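Local coordinates for protein PrgX (Enterococcus faecalis, PDB 2AWI) that serves as the receptor for the peptide sex pheromone cCF10 and probably binds DNA as a repressor that regulates conjugation, at residues A[271-274]-A[275-279]; A[233-236]-A[237-241]; A[210-213]-A[214-218]. The protein carries 1 engineered substitution. One frame throughout, in Å; residues are numbered along the deposited sequence.

Interaction 1 (A[271-274]-A[275-279])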
ATOM      1  N   ASP A 271     -16.185  -9.627  13.091  1.00 33.16           N
ATOM      2  CA  ASP A 271     -15.848  -9.987  14.465  1.00 33.75           C
ATOM      3  C   ASP A 271     -14.362 -10.328  14.608  1.00 33.13           C
ATOM      4  O   ASP A 271     -13.706  -9.917  15.574  1.00 32.32           O
ATOM      5  CB  ASP A 271     -16.705 -11.160  14.944  1.00 53.04           C
ATOM      6  CG  ASP A 271     -18.179 -10.805  15.032  1.00 61.96           C
ATOM      7  OD1 ASP A 271     -18.494  -9.676  15.466  1.00 65.36           O
ATOM      8  OD2 ASP A 271     -19.022 -11.658  14.682  1.00 65.41           O
ATOM      9  N   ILE A 272     -13.832 -11.072  13.644  1.00 40.69           N
ATOM     10  CA  ILE A 272     -12.427 -11.427  13.666  1.00 38.95           C
ATOM     11  C   ILE A 272     -11.571 -10.183  13.413  1.00 38.14           C
ATOM     12  O   ILE A 272     -10.548  -9.980  14.061  1.00 35.90           O
ATOM     13  CB  ILE A 272     -12.111 -12.494  12.609  1.00 32.48           C
ATOM     14  CG1 ILE A 272     -12.623 -13.855  13.087  1.00 30.68           C
ATOM     15  CG2 ILE A 272     -10.612 -12.525  12.331  1.00 32.56           C
ATOM     16  CD1 ILE A 272     -12.444 -14.974  12.065  1.00 20.32           C
ATOM     17  N   HIS A 273     -11.997  -9.351  12.468  1.00 39.01           N
ATOM     18  CA  HIS A 273     -11.270  -8.128  12.152  1.00 38.17           C
ATOM     19  C   HIS A 273     -11.222  -7.255  13.390  1.00 39.99           C
ATOM     20  O   HIS A 273     -10.197  -6.667  13.717  1.00 39.80           O
ATOM     21  CB  HIS A 273     -11.970  -7.369  11.020  1.00 27.67           C
ATOM     22  CG  HIS A 273     -11.345  -6.044  10.704  1.00 25.54           C
ATOM     23  ND1 HIS A 273     -11.860  -4.850  11.162  1.00 31.49           N
ATOM     24  CD2 HIS A 273     -10.237  -5.728   9.992  1.00 29.34           C
ATOM     25  CE1 HIS A 273     -11.095  -3.855  10.745  1.00 33.26           C
ATOM     26  NE2 HIS A 273     -10.103  -4.362  10.033  1.00 38.76           N
ATOM     27  N   ARG A 274     -12.359  -7.187  14.068  1.00 38.71           N
ATOM     28  CA  ARG A 274     -12.523  -6.410  15.281  1.00 40.49           C
ATOM     29  C   ARG A 274     -11.539  -6.890  16.351  1.00 40.77           C
ATOM     30  O   ARG A 274     -10.752  -6.107  16.877  1.00 42.16           O
ATOM     31  CB  ARG A 274     -13.962  -6.574  15.774  1.00 67.46           C
ATOM     32  CG  ARG A 274     -14.400  -5.656  16.903  1.00 77.96           C
ATOM     33  CD  ARG A 274     -15.754  -6.127  17.432  1.00 90.99           C
ATOM     34  NE  ARG A 274     -16.447  -5.131  18.247  1.00 95.83           N
ATOM     35  CZ  ARG A 274     -15.965  -4.597  19.367  1.00 95.83           C
ATOM     36  NH1 ARG A 274     -14.771  -4.954  19.822  1.00 95.83           N
ATOM     37  NH2 ARG A 274     -16.689  -3.710  20.039  1.00 95.83           N
ATOM     38  N   SER A 275     -11.575  -8.185  16.655  1.00 38.98           N
ATOM     39  CA  SER A 275     -10.701  -8.751  17.679  1.00 38.62           C
ATOM     40  C   SER A 275      -9.210  -8.623  17.365  1.00 37.59           C
ATOM     41  O   SER A 275      -8.400  -8.407  18.264  1.00 37.66           O
ATOM     42  CB  SER A 275     -11.046 -10.222  17.919  1.00 46.72           C
ATOM     43  OG  SER A 275     -10.191 -11.069  17.179  1.00 49.44           O
ATOM     44  N   LEU A 276      -8.839  -8.755  16.097  1.00 38.96           N
ATOM     45  CA  LEU A 276      -7.437  -8.636  15.726  1.00 39.10           C
ATOM     46  C   LEU A 276      -6.938  -7.198  15.853  1.00 40.45           C
ATOM     47  O   LEU A 276      -5.779  -6.966  16.202  1.00 41.86           O
ATOM     48  CB  LEU A 276      -7.219  -9.158  14.307  1.00 28.58           C
ATOM     49  CG  LEU A 276      -6.804 -10.632  14.207  1.00 29.69           C
ATOM     50  CD1 LEU A 276      -7.535 -11.475  15.240  1.00 22.98           C
ATOM     51  CD2 LEU A 276      -7.081 -11.133  12.795  1.00 25.29           C
ATOM     52  N   VAL A 277      -7.809  -6.234  15.573  1.00 37.18           N
ATOM     53  CA  VAL A 277      -7.432  -4.831  15.696  1.00 37.50           C
ATOM     54  C   VAL A 277      -7.158  -4.528  17.171  1.00 38.26           C
ATOM     55  O   VAL A 277      -6.156  -3.890  17.511  1.00 38.36           O
ATOM     56  CB  VAL A 277      -8.551  -3.887  15.181  1.00 41.09           C
ATOM     57  CG1 VAL A 277      -8.249  -2.450  15.579  1.00 40.21           C
ATOM     58  CG2 VAL A 277      -8.651  -3.982  13.669  1.00 39.70           C
ATOM     59  N   GLU A 278      -8.049  -4.994  18.043  1.00 31.84           N
ATOM     60  CA  GLU A 278      -7.894  -4.780  19.475  1.00 34.33           C
ATOM     61  C   GLU A 278      -6.603  -5.453  19.927  1.00 34.27           C
ATOM     62  O   GLU A 278      -5.810  -4.866  20.668  1.00 32.74           O
ATOM     63  CB  GLU A 278      -9.087  -5.367  20.231  1.00 47.71           C
ATOM     64  CG  GLU A 278     -10.427  -4.808  19.769  1.00 58.98           C
ATOM     65  CD  GLU A 278     -11.609  -5.429  20.487  1.00 69.01           C
ATOM     66  OE1 GLU A 278     -11.698  -6.675  20.526  1.00 68.80           O
ATOM     67  OE2 GLU A 278     -12.454  -4.667  21.003  1.00 74.29           O
ATOM     68  N   GLU A 279      -6.395  -6.681  19.457  1.00 43.00           N
ATOM     69  CA  GLU A 279      -5.202  -7.443  19.806  1.00 44.71           C
ATOM     70  C   GLU A 279      -3.940  -6.675  19.456  1.00 44.34           C
ATOM     71  O   GLU A 279      -3.112  -6.407  20.321  1.00 44.10           O
ATOM     72  CB  GLU A 279      -5.195  -8.802  19.084  1.00 47.24           C
ATOM     73  CG  GLU A 279      -5.568  -9.984  19.977  1.00 46.68           C
ATOM     74  CD  GLU A 279      -5.892 -11.260  19.203  1.00 56.52           C
ATOM     75  OE1 GLU A 279      -5.073 -11.686  18.363  1.00 56.77           O
ATOM     76  OE2 GLU A 279      -6.970 -11.844  19.447  1.00 53.31           O
TER

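Interaction 2 (A[233-236]-A[237-241])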
ATOM      1  N   ASP A 233      -5.887 -20.679   9.515  1.00 28.95           N
ATOM      2  CA  ASP A 233      -4.581 -20.624   8.876  1.00 30.29           C
ATOM      3  C   ASP A 233      -4.163 -19.172   8.658  1.00 31.92           C
ATOM      4  O   ASP A 233      -2.980 -18.834   8.673  1.00 31.65           O
ATOM      5  CB  ASP A 233      -4.640 -21.370   7.538  1.00 28.17           C
ATOM      6  CG  ASP A 233      -3.278 -21.541   6.901  1.00 26.86           C
ATOM      7  OD1 ASP A 233      -2.272 -21.559   7.641  1.00 24.58           O
ATOM      8  OD2 ASP A 233      -3.212 -21.677   5.663  1.00 31.30           O
ATOM      9  N   LEU A 234      -5.157 -18.316   8.475  1.00 29.97           N
ATOM     10  CA  LEU A 234      -4.933 -16.902   8.236  1.00 30.89           C
ATOM     11  C   LEU A 234      -4.643 -16.188   9.558  1.00 28.77           C
ATOM     12  O   LEU A 234      -3.706 -15.397   9.660  1.00 29.16           O
ATOM     13  CB  LEU A 234      -6.185 -16.316   7.580  1.00 42.67           C
ATOM     14  CG  LEU A 234      -6.110 -15.087   6.684  1.00 51.91           C
ATOM     15  CD1 LEU A 234      -5.060 -15.297   5.608  1.00 52.15           C
ATOM     16  CD2 LEU A 234      -7.489 -14.857   6.057  1.00 44.14           C
ATOM     17  N   GLU A 235      -5.453 -16.480  10.568  1.00 28.63           N
ATOM     18  CA  GLU A 235      -5.303 -15.861  11.875  1.00 30.01           C
ATOM     19  C   GLU A 235      -4.027 -16.310  12.581  1.00 31.68           C
ATOM     20  O   GLU A 235      -3.297 -15.490  13.142  1.00 31.71           O
ATOM     21  CB  GLU A 235      -6.523 -16.176  12.738  1.00 31.30           C
ATOM     22  CG  GLU A 235      -6.450 -15.641  14.153  1.00 31.24           C
ATOM     23  CD  GLU A 235      -7.798 -15.683  14.830  1.00 34.82           C
ATOM     24  OE1 GLU A 235      -8.680 -16.410  14.322  1.00 35.61           O
ATOM     25  OE2 GLU A 235      -7.978 -15.000  15.864  1.00 39.47           O
ATOM     26  N   ILE A 236      -3.771 -17.615  12.546  1.00 42.89           N
ATOM     27  CA  ILE A 236      -2.579 -18.182  13.160  1.00 43.03           C
ATOM     28  C   ILE A 236      -1.324 -17.640  12.481  1.00 44.84           C
ATOM     29  O   ILE A 236      -0.309 -17.405  13.140  1.00 45.65           O
ATOM     30  CB  ILE A 236      -2.600 -19.725  13.074  1.00 24.13           C
ATOM     31  CG1 ILE A 236      -3.557 -20.274  14.134  1.00 21.70           C
ATOM     32  CG2 ILE A 236      -1.194 -20.295  13.245  1.00 24.32           C
ATOM     33  CD1 ILE A 236      -3.655 -21.784  14.150  1.00 20.33           C
ATOM     34  N   ASN A 237      -1.400 -17.433  11.167  1.00 30.58           N
ATOM     35  CA  ASN A 237      -0.268 -16.906  10.408  1.00 32.43           C
ATOM     36  C   ASN A 237      -0.041 -15.442  10.786  1.00 33.69           C
ATOM     37  O   ASN A 237       1.064 -14.917  10.655  1.00 32.86           O
ATOM     38  CB  ASN A 237      -0.530 -17.030   8.905  1.00 42.00           C
ATOM     39  CG  ASN A 237       0.748 -17.011   8.085  1.00 48.84           C
ATOM     40  OD1 ASN A 237       1.348 -15.954   7.863  1.00 57.26           O
ATOM     41  ND2 ASN A 237       1.182 -18.189   7.639  1.00 40.42           N
ATOM     42  N   TYR A 238      -1.101 -14.784  11.248  1.00 30.92           N
ATOM     43  CA  TYR A 238      -1.003 -13.397  11.676  1.00 30.93           C
ATOM     44  C   TYR A 238      -0.319 -13.376  13.047  1.00 31.19           C
ATOM     45  O   TYR A 238       0.448 -12.465  13.354  1.00 31.33           O
ATOM     46  CB  TYR A 238      -2.397 -12.762  11.766  1.00 35.91           C
ATOM     47  CG  TYR A 238      -2.542 -11.723  12.861  1.00 36.51           C
ATOM     48  CD1 TYR A 238      -2.986 -12.079  14.131  1.00 40.29           C
ATOM     49  CD2 TYR A 238      -2.207 -10.392  12.635  1.00 39.43           C
ATOM     50  CE1 TYR A 238      -3.093 -11.136  15.151  1.00 40.82           C
ATOM     51  CE2 TYR A 238      -2.307  -9.439  13.647  1.00 40.22           C
ATOM     52  CZ  TYR A 238      -2.750  -9.818  14.902  1.00 44.14           C
ATOM     53  OH  TYR A 238      -2.846  -8.881  15.907  1.00 44.85           O
ATOM     54  N   LEU A 239      -0.604 -14.385  13.863  1.00 31.63           N
ATOM     55  CA  LEU A 239      -0.011 -14.483  15.186  1.00 30.91           C
ATOM     56  C   LEU A 239       1.464 -14.831  15.024  1.00 31.73           C
ATOM     57  O   LEU A 239       2.297 -14.452  15.840  1.00 34.30           O
ATOM     58  CB  LEU A 239      -0.742 -15.547  16.013  1.00 23.47           C
ATOM     59  CG  LEU A 239      -2.146 -15.111  16.451  1.00 25.83           C
ATOM     60  CD1 LEU A 239      -2.972 -16.314  16.916  1.00 25.93           C
ATOM     61  CD2 LEU A 239      -2.019 -14.075  17.559  1.00 25.80           C
ATOM     62  N   LYS A 240       1.773 -15.542  13.947  1.00 31.94           N
ATOM     63  CA  LYS A 240       3.142 -15.924  13.642  1.00 35.34           C
ATOM     64  C   LYS A 240       3.906 -14.663  13.248  1.00 34.28           C
ATOM     65  O   LYS A 240       5.054 -14.471  13.647  1.00 35.02           O
ATOM     66  CB  LYS A 240       3.159 -16.935  12.494  1.00 49.14           C
ATOM     67  CG  LYS A 240       4.540 -17.385  12.054  1.00 56.46           C
ATOM     68  CD  LYS A 240       4.438 -18.300  10.841  1.00 55.62           C
ATOM     69  CE  LYS A 240       5.801 -18.630  10.260  1.00 63.86           C
ATOM     70  NZ  LYS A 240       5.683 -19.469   9.029  1.00 64.05           N
ATOM     71  N   GLN A 241       3.265 -13.800  12.464  1.00 39.29           N
ATOM     72  CA  GLN A 241       3.893 -12.554  12.041  1.00 38.26           C
ATOM     73  C   GLN A 241       4.178 -11.707  13.282  1.00 38.09           C
ATOM     74  O   GLN A 241       5.200 -11.032  13.363  1.00 38.41           O
ATOM     75  CB  GLN A 241       2.979 -11.784  11.079  1.00 32.36           C
ATOM     76  CG  GLN A 241       2.736 -12.469   9.735  1.00 30.70           C
ATOM     77  CD  GLN A 241       4.020 -12.772   8.985  1.00 35.13           C
ATOM     78  OE1 GLN A 241       4.856 -11.895   8.777  1.00 38.75           O
ATOM     79  NE2 GLN A 241       4.179 -14.023   8.570  1.00 36.65           N
TER

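Interaction 3 (A[210-213]-A[214-218])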
ATOM      1  N   ALA A 210       4.324 -19.750  22.427  1.00 42.00           N
ATOM      2  CA  ALA A 210       3.781 -19.388  21.127  1.00 42.36           C
ATOM      3  C   ALA A 210       4.383 -20.257  20.034  1.00 42.57           C
ATOM      4  O   ALA A 210       3.663 -20.763  19.176  1.00 45.25           O
ATOM      5  CB  ALA A 210       4.043 -17.910  20.831  1.00 37.02           C
ATOM      6  N   GLN A 211       5.699 -20.433  20.065  1.00 41.62           N
ATOM      7  CA  GLN A 211       6.362 -21.246  19.054  1.00 43.15           C
ATOM      8  C   GLN A 211       5.864 -22.689  19.147  1.00 40.54           C
ATOM      9  O   GLN A 211       5.715 -23.379  18.139  1.00 39.92           O
ATOM     10  CB  GLN A 211       7.883 -21.205  19.237  1.00 58.55           C
ATOM     11  CG  GLN A 211       8.655 -21.828  18.076  1.00 62.51           C
ATOM     12  CD  GLN A 211      10.155 -21.920  18.330  1.00 69.51           C
ATOM     13  OE1 GLN A 211      10.923 -22.304  17.444  1.00 77.54           O
ATOM     14  NE2 GLN A 211      10.578 -21.571  19.544  1.00 74.73           N
ATOM     15  N   TYR A 212       5.605 -23.145  20.363  1.00 38.07           N
ATOM     16  CA  TYR A 212       5.126 -24.500  20.545  1.00 36.78           C
ATOM     17  C   TYR A 212       3.881 -24.694  19.689  1.00 36.31           C
ATOM     18  O   TYR A 212       3.842 -25.565  18.820  1.00 37.26           O
ATOM     19  CB  TYR A 212       4.792 -24.765  22.024  1.00 31.64           C
ATOM     20  CG  TYR A 212       4.060 -26.071  22.247  1.00 29.64           C
ATOM     21  CD1 TYR A 212       4.707 -27.296  22.085  1.00 27.29           C
ATOM     22  CD2 TYR A 212       2.698 -26.082  22.552  1.00 30.05           C
ATOM     23  CE1 TYR A 212       4.010 -28.505  22.215  1.00 25.66           C
ATOM     24  CE2 TYR A 212       1.994 -27.280  22.683  1.00 25.16           C
ATOM     25  CZ  TYR A 212       2.654 -28.485  22.511  1.00 30.07           C
ATOM     26  OH  TYR A 212       1.951 -29.670  22.602  1.00 34.97           O
ATOM     27  N   TYR A 213       2.869 -23.868  19.938  1.00 35.52           N
ATOM     28  CA  TYR A 213       1.607 -23.953  19.216  1.00 37.07           C
ATOM     29  C   TYR A 213       1.735 -23.704  17.716  1.00 37.09           C
ATOM     30  O   TYR A 213       1.101 -24.389  16.915  1.00 36.39           O
ATOM     31  CB  TYR A 213       0.604 -22.997  19.850  1.00 31.01           C
ATOM     32  CG  TYR A 213       0.272 -23.392  21.272  1.00 30.24           C
ATOM     33  CD1 TYR A 213      -0.353 -24.609  21.547  1.00 33.96           C
ATOM     34  CD2 TYR A 213       0.603 -22.564  22.347  1.00 33.10           C
ATOM     35  CE1 TYR A 213      -0.640 -24.995  22.856  1.00 31.59           C
ATOM     36  CE2 TYR A 213       0.319 -22.937  23.659  1.00 34.21           C
ATOM     37  CZ  TYR A 213      -0.304 -24.155  23.905  1.00 35.85           C
ATOM     38  OH  TYR A 213      -0.599 -24.526  25.196  1.00 33.92           O
ATOM     39  N   ILE A 214       2.558 -22.734  17.331  1.00 38.69           N
ATOM     40  CA  ILE A 214       2.760 -22.453  15.921  1.00 37.61           C
ATOM     41  C   ILE A 214       3.300 -23.720  15.265  1.00 39.53           C
ATOM     42  O   ILE A 214       2.947 -24.047  14.131  1.00 41.11           O
ATOM     43  CB  ILE A 214       3.761 -21.294  15.724  1.00 26.42           C
ATOM     44  CG1 ILE A 214       3.103 -19.976  16.151  1.00 22.82           C
ATOM     45  CG2 ILE A 214       4.237 -21.238  14.266  1.00 22.63           C
ATOM     46  CD1 ILE A 214       3.962 -18.744  15.901  1.00 27.87           C
ATOM     47  N   ASN A 215       4.153 -24.440  15.986  1.00 34.66           N
ATOM     48  CA  ASN A 215       4.727 -25.679  15.474  1.00 34.82           C
ATOM     49  C   ASN A 215       3.670 -26.777  15.391  1.00 32.48           C
ATOM     50  O   ASN A 215       3.596 -27.504  14.400  1.00 34.77           O
ATOM     51  CB  ASN A 215       5.881 -26.146  16.367  1.00 77.36           C
ATOM     52  CG  ASN A 215       7.115 -25.270  16.240  1.00 81.50           C
ATOM     53  OD1 ASN A 215       8.092 -25.446  16.968  1.00 87.52           O
ATOM     54  ND2 ASN A 215       7.078 -24.325  15.307  1.00 85.43           N
ATOM     55  N   GLN A 216       2.854 -26.907  16.435  1.00 32.50           N
ATOM     56  CA  GLN A 216       1.807 -27.922  16.431  1.00 33.39           C
ATOM     57  C   GLN A 216       0.854 -27.692  15.253  1.00 35.15           C
ATOM     58  O   GLN A 216       0.498 -28.626  14.532  1.00 33.10           O
ATOM     59  CB  GLN A 216       1.018 -27.900  17.745  1.00 31.60           C
ATOM     60  CG  GLN A 216       1.798 -28.381  18.962  1.00 31.23           C
ATOM     61  CD  GLN A 216       2.622 -29.632  18.684  1.00 32.10           C
ATOM     62  OE1 GLN A 216       2.120 -30.625  18.155  1.00 31.48           O
ATOM     63  NE2 GLN A 216       3.898 -29.585  19.046  1.00 31.23           N
ATOM     64  N   PHE A 217       0.454 -26.441  15.054  1.00 44.26           N
ATOM     65  CA  PHE A 217      -0.451 -26.120  13.967  1.00 45.39           C
ATOM     66  C   PHE A 217       0.166 -26.440  12.615  1.00 45.00           C
ATOM     67  O   PHE A 217      -0.472 -27.056  11.763  1.00 45.42           O
ATOM     68  CB  PHE A 217      -0.839 -24.643  13.988  1.00 33.39           C
ATOM     69  CG  PHE A 217      -1.795 -24.272  12.896  1.00 35.79           C
ATOM     70  CD1 PHE A 217      -3.107 -24.747  12.914  1.00 33.46           C
ATOM     71  CD2 PHE A 217      -1.377 -23.499  11.819  1.00 34.23           C
ATOM     72  CE1 PHE A 217      -3.977 -24.457  11.877  1.00 32.92           C
ATOM     73  CE2 PHE A 217      -2.247 -23.206  10.772  1.00 29.59           C
ATOM     74  CZ  PHE A 217      -3.545 -23.685  10.802  1.00 28.44           C
ATOM     75  N   GLU A 218       1.407 -26.014  12.415  1.00 31.96           N
ATOM     76  CA  GLU A 218       2.072 -26.259  11.149  1.00 33.38           C
ATOM     77  C   GLU A 218       2.275 -27.738  10.878  1.00 33.72           C
ATOM     78  O   GLU A 218       2.307 -28.166   9.729  1.00 35.03           O
ATOM     79  CB  GLU A 218       3.401 -25.507  11.098  1.00 41.63           C
ATOM     80  CG  GLU A 218       3.220 -24.005  10.907  1.00 46.38           C
ATOM     81  CD  GLU A 218       2.507 -23.659   9.602  1.00 54.16           C
ATOM     82  OE1 GLU A 218       1.711 -22.693   9.592  1.00 45.96           O
ATOM     83  OE2 GLU A 218       2.747 -24.346   8.584  1.00 58.13           O
TER

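Interaction 1 (A[271-274]-A[275-279])
Arg274 and Glu278, one turn apart on helix 270-286, close a salt bridge along the outer side of the helix. The arginine runs out fully extended from CG to NE, and with CG anti to the backbone N its chain stands off the helix before the guanidinium meets the glutamate. Contact is made by one branch, NH1, which comes within 2.6 Å of Glu278 OE2. The carboxylate sits at the edge of the guanidinium, near its plane, but the two planes are turned 76° against each other, and the N-H points poorly at the oxygen (118°). As a hydrogen bond it is therefore weak, so the attraction is probably mainly one of charge. Glu278 CG, beside its own backbone N (chi1 -57°), packs on Arg274 O at 3.2 Å, and from there the chain reaches out to NH1.

Ser275 is the other residue well covered here. Its N donates the helical bond to Asp271 O at 3.0 Å, while its hydroxyl OG folds back to Ile272 O for a weak bond of 3.3 Å. That carbonyl already accepts Leu276 N at 2.9 Å, so two donors share one oxygen.

On the sides facing neighbouring helices the contacts are mostly apolar or aromatic. Ile272 CG2 lies beside Leu276 CD2 at 3.8 Å, the two side chains pointing the same way and both meeting Phe264 of helix 251-266. Val277 CG2 lies over one face of the His273 imidazole in a CH-pi contact, 4.0 Å from the ring centroid; Tyr298 meets the same ring edge-to-face. The helix is thus amphipathic: an i to i+4 ion pair holds its exposed side, while the faces carrying Ile272, Leu276, His273 and Val277 pack on helices 251-266, 230-248 and 293-300.

Interaction 2 (A[233-236]-A[237-241])
Glu235 O accepts two N-H groups in this turn of helix 230-248: Leu239 N at 3.0 Å and, more weakly, Tyr238 N at 3.0 Å. Tyr238 N also makes a weak bond to Leu234 O, so its hydrogen is shared between the i-4 and i-3 carbonyls. The same Glu235 O lies at the edge of the Tyr238 ring, near its plane, 3.6 Å from CD1. Leu239 CG, anti to its carbonyl carbon and beside the backbone N (chi1 -72°), lies 3.5 Å from Glu235 O. One step back, Asn237 N reaches Asp233 O at 3.3 Å from well above the carbonyl plane, while Asn237 CB presses on that oxygen at 3.1 Å.

Side chains meet each other little; Gln241 NE2 gives Asn237 OD1 a weak bond of 3.5 Å. Outward, Tyr238 packs on Ala257 and Ile260 of helix 251-266, and Ile236 and Leu239 on Leu198 of helix 184-203. Asp233 pairs with Lys221 through OD1 and bonds Tyr231 of the second subunit through OD2. Within this buried turn, cohesion comes mainly from backbone bonds, some shared or bent, and most side chains are spent on neighbouring helices and the subunit interface.

Interaction 3 (A[210-213]-A[214-218])
Four regular i to i+4 bonds carry this turn of helix 207-220, from Ile214 N to Ala210 O at 2.9 Å through to Phe217 N to Tyr213 O at 2.8 Å. On the side where Tyr212 and Gln216 stand, Gln216 puts its CG over one face of the tyrosine ring. This CG makes the CH-pi contact, 3.9 Å from the ring centroid and offset toward the rim. The chain's bend at chi2 (-43°) carries the amide out above the CE1 rim, NE2 3.3 Å from Tyr212 CE1, with the amide plane tilted 33° from that of the ring. Lys173 adds a cation-pi contact to Tyr212, and Tyr176 packs on both residues.

Next round the helix, the Asn215 amide lies alongside the Gln211 stem, OD1 3.8 Å from Gln211 CG, the two amide planes 69° apart. Ile214 instead lays CG1 against Ala210 O at 3.2 Å and faces Leu198 of helix 184-203. A CH-pi contact therefore links Tyr212 to Gln216, to which NE2 may add a weak polar attraction at the rim, leaving the helix itself to its strong backbone bonds.

How the interactions relate
The three contacts are turns of helices 207-220, 230-248 and 270-286, all within the C-terminal TPR-family region and met along the chain in the order 3, 2, 1; the first two helices follow each other directly. Interaction 2 is the buried one and touches both others: Phe217 of interaction 3 packs on Ile236 and Asp233, while from interaction 1 Leu276 meets Glu235 and Tyr238, and Glu279 meets Tyr238 and Leu239. Interactions 1 and 3, their nearest atoms about 11 Å apart, are partly buried. Both set an aliphatic carbon over an aromatic face, and interaction 1 adds a salt bridge on its exposed side. Interaction 2 alone of the three touches another chain.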